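Local atomic coordinates of RctB replication initiator protein (Vibrio cholerae, PDB entry 5UBE), a protein that initiates replication of the second chromosome of Vibrio cholerae, probably by binding DNA through domains such as this helix-turn-helix one. Residues I9-H15 / R100-A106; D17-V23 / G61-T66; L50-R54 / E67-T72. All blocks are in the same frame, centred on the assembly; numbering follows the deposited sequence.

Contact 1 (I9-H15 / R100-A106)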
loop_
_atom_site.group_PDB
_atom_site.type_symbol
_atom_site.label_atom_id
_atom_site.label_comp_id
_atom_site.label_asym_id
_atom_site.label_seq_id
_atom_site.Cartn_x
_atom_site.Cartn_y
_atom_site.Cartn_z
ATOM N N ILE A 9 4.798 2.873 -14.336
ATOM C CA ILE A 9 3.387 2.613 -14.066
ATOM C C ILE A 9 2.587 2.815 -15.344
ATOM O O ILE A 9 2.489 3.934 -15.859
ATOM C CB ILE A 9 2.860 3.515 -12.942
ATOM C CG1 ILE A 9 3.692 3.329 -11.677
ATOM C CG2 ILE A 9 1.398 3.199 -12.641
ATOM C CD1 ILE A 9 3.643 1.918 -11.130
ATOM N N LYS A 10 1.978 1.742 -15.832
ATOM C CA LYS A 10 1.295 1.766 -17.115
ATOM C C LYS A 10 -0.184 2.089 -16.943
ATOM O O LYS A 10 -0.762 1.931 -15.862
ATOM C CB LYS A 10 1.459 0.428 -17.839
ATOM C CG LYS A 10 2.908 -0.006 -18.007
ATOM C CD LYS A 10 3.032 -1.256 -18.871
ATOM C CE LYS A 10 2.921 -0.928 -20.352
ATOM N NZ LYS A 10 4.045 -0.061 -20.811
ATOM N N LEU A 11 -0.783 2.564 -18.037
ATOM C CA LEU A 11 -2.204 2.854 -18.087
ATOM C C LEU A 11 -3.003 1.591 -17.769
ATOM O O LEU A 11 -2.508 0.476 -17.942
ATOM C CB LEU A 11 -2.578 3.394 -19.468
ATOM C CG LEU A 11 -2.263 4.870 -19.739
ATOM C CD1 LEU A 11 -2.742 5.746 -18.583
ATOM C CD2 LEU A 11 -0.790 5.117 -20.027
ATOM N N PRO A 12 -4.254 1.735 -17.301
ATOM C CA PRO A 12 -5.049 2.955 -17.126
ATOM C C PRO A 12 -4.722 3.785 -15.869
ATOM O O PRO A 12 -5.368 4.818 -15.668
ATOM C CB PRO A 12 -6.475 2.413 -17.048
ATOM C CG PRO A 12 -6.312 1.073 -16.409
ATOM C CD PRO A 12 -5.008 0.527 -16.916
ATOM N N ARG A 13 -3.756 3.348 -15.054
ATOM C CA ARG A 13 -3.374 4.104 -13.866
ATOM C C ARG A 13 -2.893 5.498 -14.247
ATOM O O ARG A 13 -2.232 5.678 -15.272
ATOM C CB ARG A 13 -2.267 3.370 -13.103
ATOM C CG ARG A 13 -2.610 1.940 -12.724
ATOM C CD ARG A 13 -2.908 1.818 -11.253
ATOM N NE ARG A 13 -3.115 0.433 -10.843
ATOM C CZ ARG A 13 -4.136 0.025 -10.095
ATOM N NH1 ARG A 13 -5.036 0.897 -9.657
ATOM N NH2 ARG A 13 -4.250 -1.255 -9.770
ATOM N N THR A 14 -3.261 6.488 -13.420
ATOM C CA THR A 14 -2.841 7.883 -13.552
ATOM C C THR A 14 -2.614 8.459 -12.159
ATOM O O THR A 14 -2.715 7.752 -11.149
ATOM C CB THR A 14 -3.882 8.757 -14.278
ATOM O OG1 THR A 14 -5.005 8.976 -13.411
ATOM C CG2 THR A 14 -4.352 8.113 -15.573
ATOM N N HIS A 15 -2.330 9.766 -12.102
ATOM C CA HIS A 15 -2.121 10.417 -10.810
ATOM C C HIS A 15 -3.369 10.338 -9.944
ATOM O O HIS A 15 -3.269 10.244 -8.716
ATOM C CB HIS A 15 -1.723 11.884 -10.997
ATOM C CG HIS A 15 -0.367 12.079 -11.602
ATOM N ND1 HIS A 15 0.759 12.326 -10.848
ATOM C CD2 HIS A 15 0.041 12.077 -12.895
ATOM C CE1 HIS A 15 1.803 12.461 -11.647
ATOM N NE2 HIS A 15 1.393 12.315 -12.896
ATOM N N ARG A 100 7.457 6.642 -11.764
ATOM C CA ARG A 100 6.928 7.516 -12.800
ATOM C C ARG A 100 5.987 6.733 -13.701
ATOM O O ARG A 100 5.946 5.500 -13.677
ATOM C CB ARG A 100 8.053 8.144 -13.636
ATOM C CG ARG A 100 9.146 8.806 -12.810
ATOM C CD ARG A 100 10.255 9.357 -13.689
ATOM N NE ARG A 100 11.293 10.030 -12.914
ATOM C CZ ARG A 100 12.391 10.565 -13.438
ATOM N NH1 ARG A 100 12.603 10.504 -14.747
ATOM N NH2 ARG A 100 13.280 11.162 -12.652
ATOM N N PHE A 101 5.209 7.468 -14.490
ATOM C CA PHE A 101 4.367 6.842 -15.503
ATOM C C PHE A 101 5.088 6.758 -16.841
ATOM O O PHE A 101 4.999 5.734 -17.526
ATOM C CB PHE A 101 3.051 7.611 -15.635
ATOM C CG PHE A 101 2.328 7.786 -14.324
ATOM C CD1 PHE A 101 2.626 8.849 -13.489
ATOM C CD2 PHE A 101 1.359 6.877 -13.923
ATOM C CE1 PHE A 101 1.968 9.005 -12.276
ATOM C CE2 PHE A 101 0.698 7.028 -12.716
ATOM C CZ PHE A 101 1.002 8.091 -11.893
ATOM N N GLU A 102 5.798 7.829 -17.211
ATOM C CA GLU A 102 6.771 7.842 -18.313
ATOM C C GLU A 102 6.206 7.283 -19.617
ATOM O O GLU A 102 6.946 6.775 -20.463
ATOM C CB GLU A 102 8.051 7.097 -17.924
ATOM C CG GLU A 102 9.011 7.909 -17.061
ATOM C CD GLU A 102 10.203 7.092 -16.591
ATOM O OE1 GLU A 102 10.129 5.846 -16.653
ATOM O OE2 GLU A 102 11.213 7.693 -16.164
ATOM N N GLU A 103 4.894 7.380 -19.800
ATOM C CA GLU A 103 4.242 7.010 -21.052
ATOM C C GLU A 103 3.500 8.235 -21.574
ATOM O O GLU A 103 2.268 8.243 -21.669
ATOM C CB GLU A 103 3.304 5.812 -20.852
ATOM C CG GLU A 103 4.043 4.514 -20.570
ATOM C CD GLU A 103 3.121 3.311 -20.472
ATOM O OE1 GLU A 103 1.888 3.502 -20.395
ATOM O OE2 GLU A 103 3.636 2.172 -20.476
ATOM N N GLY A 104 4.261 9.273 -21.913
ATOM C CA GLY A 104 3.661 10.540 -22.269
ATOM C C GLY A 104 2.959 11.226 -21.124
ATOM O O GLY A 104 2.063 12.045 -21.358
ATOM N N LEU A 105 3.335 10.907 -19.886
ATOM C CA LEU A 105 2.718 11.494 -18.701
ATOM C C LEU A 105 3.809 11.814 -17.690
ATOM O O LEU A 105 4.459 10.904 -17.164
ATOM C CB LEU A 105 1.674 10.551 -18.094
ATOM C CG LEU A 105 0.936 11.048 -16.848
ATOM C CD1 LEU A 105 0.500 12.500 -17.013
ATOM C CD2 LEU A 105 -0.256 10.153 -16.530
ATOM N N ALA A 106 4.009 13.101 -17.425
ATOM C CA ALA A 106 5.007 13.536 -16.463
ATOM C C ALA A 106 4.502 13.311 -15.038
ATOM O O ALA A 106 3.369 12.876 -14.810
ATOM C CB ALA A 106 5.362 15.002 -16.697
#
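Phe101 drives its ring between Ile9 and His15, joining the N-terminal loop to the turn of the β-hairpin 94-100/108-114; the topology is consistent with a winged helix-turn-helix domain, the hairpin probably being its wing. This is the tight part. With CG anti to the carbonyl carbon (chi1 -54°), Phe101 sends its ring toward His15. Ile9 packs against the ring, its CB 3.8 Å from Phe101 CD2, while Phe101 CZ comes to 3.6 Å from Thr14 C. A large flat residue suits the place because it can touch side chains and main chain at once. The backbones meet beside it: Ile9 N donates to Arg100 O over 2.9 Å, almost perfectly straight at 179°. Phe101 and His15 form an oblique aromatic pair, Phe101 CE1 sitting 3.4 Å above the centre of the His15 ring. Leu105 CD2 adds a looser contact, 4.1 Å from His15 CD2. Thr109 of the neighbouring strand also packs on Phe101 and His15.

The other end is looser and lies near the protein surface. The charges of Lys10 and Glu103 face each other, but the modelled positions are too close to trust, so the pairing is doubtful. Leu11 touches Glu103 OE1 through CD2.

Histidine serves its position twice, offering a face to Phe101 and an N-H to the hairpin turn. His15 NE2 donates to Ala106 O at 2.8 Å, with the oxygen only 7° out of the imidazole plane.

Contact 2 (D17-V23 / G61-T66); sequences DGHLFEV and GLVSTT
Val63 O of the facing strand and, at the helix start, Thr65 CG2 lie at the edge of the Phe21 ring, 3.5 Å from Phe21 CD2 and 3.7 Å from Phe21 CE2 respectively. Beyond this pairing the ring also meets the rings of His112 and Phe94, at about 35° and 60°, so an aromatic side chain suits a place between sheet and helices. The His19 imidazole turns away from 61-66 toward His112, leaving its CB to touch the Thr65 methyl. Strands 20-22 and 62-64 are antiparallel, Phe21 and Val63 forming the hydrogen-bonded pair: Phe21 N to Val63 O is 2.7 Å, and Val63 N to Phe21 O is 2.9 Å. In this helix-turn-helix domain 62-64 is an outer strand and leads straight into helix 65-71. Ser64, with OG lodged between its own N and carbonyl carbon (chi1 63°), caps that helix, and Glu67 OE1 returns to Ser64 N, completing a capping box. Leu20 CD2 packs on Ser64 CB on the sheet face they share with Leu62. At the helix start Thr65 N donates to His19 O (2.9 Å) and Thr66 N to Asp17 O (3.1 Å). Gly18, lacking a side chain, lets Thr65 OG1 approach its CA to 3.5 Å.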
loop_
_atom_site.group_PDB
_atom_site.type_symbol
_atom_site.label_atom_id
_atom_site.label_comp_id
_atom_site.label_asym_id
_atom_site.label_seq_id
_atom_site.Cartn_x
_atom_site.Cartn_y
_atom_site.Cartn_z
ATOM N N ASP A 17 -5.127 7.951 -9.336
ATOM C CA ASP A 17 -5.187 6.744 -8.517
ATOM C C ASP A 17 -4.615 6.980 -7.124
ATOM O O ASP A 17 -4.989 6.278 -6.176
ATOM C CB ASP A 17 -4.452 5.595 -9.218
ATOM C CG ASP A 17 -5.160 5.141 -10.497
ATOM O OD1 ASP A 17 -5.103 5.881 -11.500
ATOM O OD2 ASP A 17 -5.775 4.049 -10.497
ATOM N N GLY A 18 -3.732 7.968 -6.977
ATOM C CA GLY A 18 -3.097 8.226 -5.705
ATOM C C GLY A 18 -1.890 7.329 -5.479
ATOM O O GLY A 18 -1.279 6.787 -6.409
ATOM N N HIS A 19 -1.556 7.163 -4.209
ATOM C CA HIS A 19 -0.439 6.311 -3.858
ATOM C C HIS A 19 -0.759 4.859 -4.196
ATOM O O HIS A 19 -1.922 4.457 -4.253
ATOM C CB HIS A 19 -0.097 6.455 -2.374
ATOM C CG HIS A 19 0.702 7.679 -2.056
ATOM N ND1 HIS A 19 1.020 8.048 -0.767
ATOM C CD2 HIS A 19 1.254 8.616 -2.862
ATOM C CE1 HIS A 19 1.735 9.157 -0.792
ATOM N NE2 HIS A 19 1.890 9.524 -2.050
ATOM N N LEU A 20 0.299 4.066 -4.400
ATOM C CA LEU A 20 0.202 2.715 -4.937
ATOM C C LEU A 20 0.841 1.697 -4.000
ATOM O O LEU A 20 1.862 1.969 -3.366
ATOM C CB LEU A 20 0.892 2.627 -6.295
ATOM C CG LEU A 20 0.311 3.466 -7.427
ATOM C CD1 LEU A 20 1.050 3.192 -8.729
ATOM C CD2 LEU A 20 -1.159 3.162 -7.579
ATOM N N PHE A 21 0.244 0.506 -3.949
ATOM C CA PHE A 21 0.724 -0.603 -3.133
ATOM C C PHE A 21 0.995 -1.809 -4.017
ATOM O O PHE A 21 0.110 -2.259 -4.750
ATOM C CB PHE A 21 -0.296 -0.983 -2.063
ATOM C CG PHE A 21 -0.570 0.113 -1.086
ATOM C CD1 PHE A 21 0.205 0.251 0.051
ATOM C CD2 PHE A 21 -1.588 1.024 -1.320
ATOM C CE1 PHE A 21 -0.049 1.280 0.948
ATOM C CE2 PHE A 21 -1.843 2.047 -0.428
ATOM C CZ PHE A 21 -1.088 2.180 0.695
ATOM N N GLU A 22 2.203 -2.349 -3.926
ATOM C CA GLU A 22 2.539 -3.549 -4.682
ATOM C C GLU A 22 1.908 -4.772 -4.012
ATOM O O GLU A 22 2.140 -5.029 -2.825
ATOM C CB GLU A 22 4.058 -3.667 -4.785
ATOM C CG GLU A 22 4.584 -5.015 -5.174
ATOM C CD GLU A 22 6.062 -5.143 -4.843
ATOM O OE1 GLU A 22 6.856 -4.335 -5.380
ATOM O OE2 GLU A 22 6.415 -6.023 -4.027
ATOM N N VAL A 23 1.098 -5.512 -4.773
ATOM C CA VAL A 23 0.463 -6.719 -4.259
ATOM C C VAL A 23 1.512 -7.801 -4.047
ATOM O O VAL A 23 2.411 -7.991 -4.875
ATOM C CB VAL A 23 -0.630 -7.191 -5.230
ATOM C CG1 VAL A 23 -1.193 -8.534 -4.785
ATOM C CG2 VAL A 23 -1.739 -6.139 -5.324
ATOM N N GLY A 61 -0.753 -6.103 -10.419
ATOM C CA GLY A 61 0.171 -6.169 -9.313
ATOM C C GLY A 61 0.107 -4.989 -8.381
ATOM O O GLY A 61 0.947 -4.884 -7.486
ATOM N N LEU A 62 -0.854 -4.088 -8.569
ATOM C CA LEU A 62 -0.948 -2.885 -7.750
ATOM C C LEU A 62 -2.350 -2.750 -7.176
ATOM O O LEU A 62 -3.316 -3.322 -7.694
ATOM C CB LEU A 62 -0.611 -1.624 -8.553
ATOM C CG LEU A 62 0.634 -1.659 -9.436
ATOM C CD1 LEU A 62 0.557 -0.587 -10.507
ATOM C CD2 LEU A 62 1.901 -1.503 -8.587
ATOM N N VAL A 63 -2.425 -1.982 -6.087
ATOM C CA VAL A 63 -3.658 -1.495 -5.474
ATOM C C VAL A 63 -3.452 -0.016 -5.168
ATOM O O VAL A 63 -2.414 0.364 -4.628
ATOM C CB VAL A 63 -4.002 -2.262 -4.181
ATOM C CG1 VAL A 63 -5.174 -1.595 -3.467
ATOM C CG2 VAL A 63 -4.320 -3.713 -4.489
ATOM N N SER A 64 -4.412 0.828 -5.530
ATOM C CA SER A 64 -4.218 2.255 -5.304
ATOM C C SER A 64 -5.001 2.691 -4.070
ATOM O O SER A 64 -5.905 1.988 -3.611
ATOM C CB SER A 64 -4.645 3.057 -6.537
ATOM O OG SER A 64 -6.023 2.890 -6.780
ATOM N N THR A 65 -4.623 3.848 -3.505
ATOM C CA THR A 65 -5.437 4.423 -2.427
ATOM C C THR A 65 -6.860 4.717 -2.906
ATOM O O THR A 65 -7.817 4.597 -2.128
ATOM C CB THR A 65 -4.770 5.685 -1.852
ATOM O OG1 THR A 65 -4.457 6.607 -2.902
ATOM C CG2 THR A 65 -3.504 5.321 -1.164
ATOM N N THR A 66 -7.034 5.047 -4.188
ATOM C CA THR A 66 -8.389 5.263 -4.703
ATOM C C THR A 66 -9.214 3.986 -4.604
ATOM O O THR A 66 -10.369 4.010 -4.163
ATOM C CB THR A 66 -8.344 5.770 -6.149
ATOM O OG1 THR A 66 -7.897 7.135 -6.153
ATOM C CG2 THR A 66 -9.744 5.701 -6.808
#

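Contact 3 (L50-R54 / E67-T72)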
loop_
_atom_site.group_PDB
_atom_site.type_symbol
_atom_site.label_atom_id
_atom_site.label_comp_id
_atom_site.label_asym_id
_atom_site.label_seq_id
_atom_site.Cartn_x
_atom_site.Cartn_y
_atom_site.Cartn_z
ATOM N N LEU A 50 -6.919 -4.454 4.188
ATOM C CA LEU A 50 -7.637 -3.921 3.034
ATOM C C LEU A 50 -6.819 -4.076 1.759
ATOM O O LEU A 50 -7.328 -4.558 0.737
ATOM C CB LEU A 50 -7.973 -2.455 3.268
ATOM C CG LEU A 50 -9.051 -1.814 2.400
ATOM C CD1 LEU A 50 -10.407 -2.457 2.669
ATOM C CD2 LEU A 50 -9.086 -0.318 2.695
ATOM N N ILE A 51 -5.557 -3.639 1.797
ATOM C CA ILE A 51 -4.648 -3.826 0.667
ATOM C C ILE A 51 -4.610 -5.291 0.248
ATOM O O ILE A 51 -4.753 -5.626 -0.931
ATOM C CB ILE A 51 -3.238 -3.327 1.031
ATOM C CG1 ILE A 51 -3.241 -1.810 1.296
ATOM C CG2 ILE A 51 -2.225 -3.755 -0.061
ATOM C CD1 ILE A 51 -2.124 -1.352 2.208
ATOM N N SER A 52 -4.378 -6.183 1.210
ATOM C CA SER A 52 -4.327 -7.613 0.907
ATOM C C SER A 52 -5.606 -8.077 0.218
ATOM O O SER A 52 -5.568 -8.660 -0.871
ATOM C CB SER A 52 -4.080 -8.396 2.197
ATOM O OG SER A 52 -4.001 -9.778 1.937
ATOM N N LEU A 53 -6.759 -7.793 0.822
ATOM C CA LEU A 53 -8.014 -8.288 0.264
ATOM C C LEU A 53 -8.300 -7.678 -1.105
ATOM O O LEU A 53 -8.737 -8.376 -2.027
ATOM C CB LEU A 53 -9.149 -8.011 1.248
ATOM C CG LEU A 53 -10.543 -8.574 0.969
ATOM C CD1 LEU A 53 -11.246 -8.899 2.281
ATOM C CD2 LEU A 53 -11.383 -7.594 0.166
ATOM N N ARG A 54 -8.055 -6.377 -1.265
ATOM C CA ARG A 54 -8.261 -5.756 -2.567
ATOM C C ARG A 54 -7.270 -6.284 -3.604
ATOM O O ARG A 54 -7.577 -6.290 -4.804
ATOM C CB ARG A 54 -8.160 -4.233 -2.442
ATOM C CG ARG A 54 -8.351 -3.462 -3.749
ATOM C CD ARG A 54 -9.694 -3.813 -4.397
ATOM N NE ARG A 54 -9.932 -3.091 -5.641
ATOM C CZ ARG A 54 -9.362 -3.394 -6.806
ATOM N NH1 ARG A 54 -8.493 -4.405 -6.895
ATOM N NH2 ARG A 54 -9.653 -2.677 -7.886
ATOM N N GLU A 67 -8.625 2.851 -4.984
ATOM C CA GLU A 67 -9.322 1.575 -4.859
ATOM C C GLU A 67 -9.574 1.226 -3.397
ATOM O O GLU A 67 -10.579 0.579 -3.080
ATOM C CB GLU A 67 -8.516 0.467 -5.572
ATOM C CG GLU A 67 -8.346 0.716 -7.079
ATOM C CD GLU A 67 -7.477 -0.329 -7.791
ATOM O OE1 GLU A 67 -6.454 -0.759 -7.227
ATOM O OE2 GLU A 67 -7.818 -0.719 -8.923
ATOM N N LEU A 68 -8.667 1.625 -2.503
ATOM C CA LEU A 68 -8.871 1.367 -1.079
ATOM C C LEU A 68 -10.081 2.126 -0.548
ATOM O O LEU A 68 -10.894 1.567 0.202
ATOM C CB LEU A 68 -7.620 1.736 -0.283
ATOM C CG LEU A 68 -6.393 0.839 -0.508
ATOM C CD1 LEU A 68 -5.290 1.174 0.465
ATOM C CD2 LEU A 68 -6.741 -0.649 -0.416
ATOM N N ILE A 69 -10.205 3.404 -0.911
ATOM C CA ILE A 69 -11.399 4.168 -0.555
ATOM C C ILE A 69 -12.650 3.430 -1.012
ATOM O O ILE A 69 -13.562 3.163 -0.221
ATOM C CB ILE A 69 -11.327 5.580 -1.165
ATOM C CG1 ILE A 69 -10.205 6.382 -0.488
ATOM C CG2 ILE A 69 -12.684 6.300 -1.035
ATOM C CD1 ILE A 69 -9.819 7.635 -1.270
ATOM N N ASP A 70 -12.697 3.067 -2.294
ATOM C CA ASP A 70 -13.873 2.394 -2.831
ATOM C C ASP A 70 -14.145 1.064 -2.133
ATOM O O ASP A 70 -15.308 0.669 -1.998
ATOM C CB ASP A 70 -13.710 2.211 -4.342
ATOM C CG ASP A 70 -13.708 3.548 -5.094
ATOM O OD1 ASP A 70 -13.665 4.619 -4.428
ATOM O OD2 ASP A 70 -13.760 3.533 -6.344
ATOM N N ALA A 71 -13.098 0.371 -1.665
ATOM C CA ALA A 71 -13.304 -0.896 -0.969
ATOM C C ALA A 71 -13.991 -0.719 0.381
ATOM O O ALA A 71 -14.623 -1.662 0.871
ATOM C CB ALA A 71 -11.968 -1.622 -0.767
ATOM N N THR A 72 -13.847 0.444 1.024
ATOM C CA THR A 72 -14.579 0.738 2.254
ATOM C C THR A 72 -15.907 1.449 1.997
ATOM O O THR A 72 -16.531 1.930 2.953
ATOM C CB THR A 72 -13.737 1.594 3.205
ATOM O OG1 THR A 72 -13.682 2.947 2.728
ATOM C CG2 THR A 72 -12.324 1.029 3.336
HETATM O O HOH W 1 -11.891 -1.077 -4.921
#
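Leu50 and Leu68 lie side by side, pointing opposite ways, with Leu50 CG 3.8 Å from Leu68 CD2, where two helices of the helix-turn-helix domain meet; the axes of 50-54 and 67-71 lie at 91° to each other. Branched apolar side chains suit this corner, since each can touch several neighbours. Leu50 CD2 reaches the Thr72 methyl CG2 at 3.6 Å, its CD1 rests on Ala71 CB, and the small alanine allows that approach. The other Leu68 methyl, CD1, meets Ile51 CG1 at 3.7 Å.

Next to this apolar patch Arg54 and Glu67 form a salt bridge, Arg54 NH2 to Glu67 OE2 at 2.9 Å. The carboxylate approaches over one face of the guanidinium, with the two planes 39° apart, so this is no flat two-pronged pair. Arg54 extends CG anti to the backbone N and then bends at chi2 (56°), which swings the guanidinium across the Glu67 side chain. At the edge a water accepts from Arg54 NE and donates to Glu67 O, tying the arginine to the helix backbone as well. Arg54 NH1 is buried with no partner in the model.

Farther out, Phe21 and Val63 of the sheet support Ile51, Leu68 and the stem of Arg54. Thr72, just past the helix end, is held through its hydroxyl, which also meets Leu76 N: Thr72 OG1 donates to a lone pair of Ile69 O at 3.0 Å.

Starting from the N terminus, 9-15 opens the widest loop, which contact 1 closes only when the chain reaches the hairpin turn at 100-106. Contacts 2 and 3 both nest inside it. Contact 2 closes a loop running from 17-23 through helices 26-34 and 42-55 to 61-66; contact 3 starts within that loop, at 50-54, and ends beyond it at 67-72, so the two cross. Contact 1 thus ties the N-terminal loop to the hairpin, contact 2 adds outer strand 62-64 to strand 20-22, and contact 3 sets helix against helix. Arg13 joins contact 1 to contact 2, packed on Leu62, and is salt-bridged to Asp60, while Phe21 and Val63 carry contact 2 into contact 3.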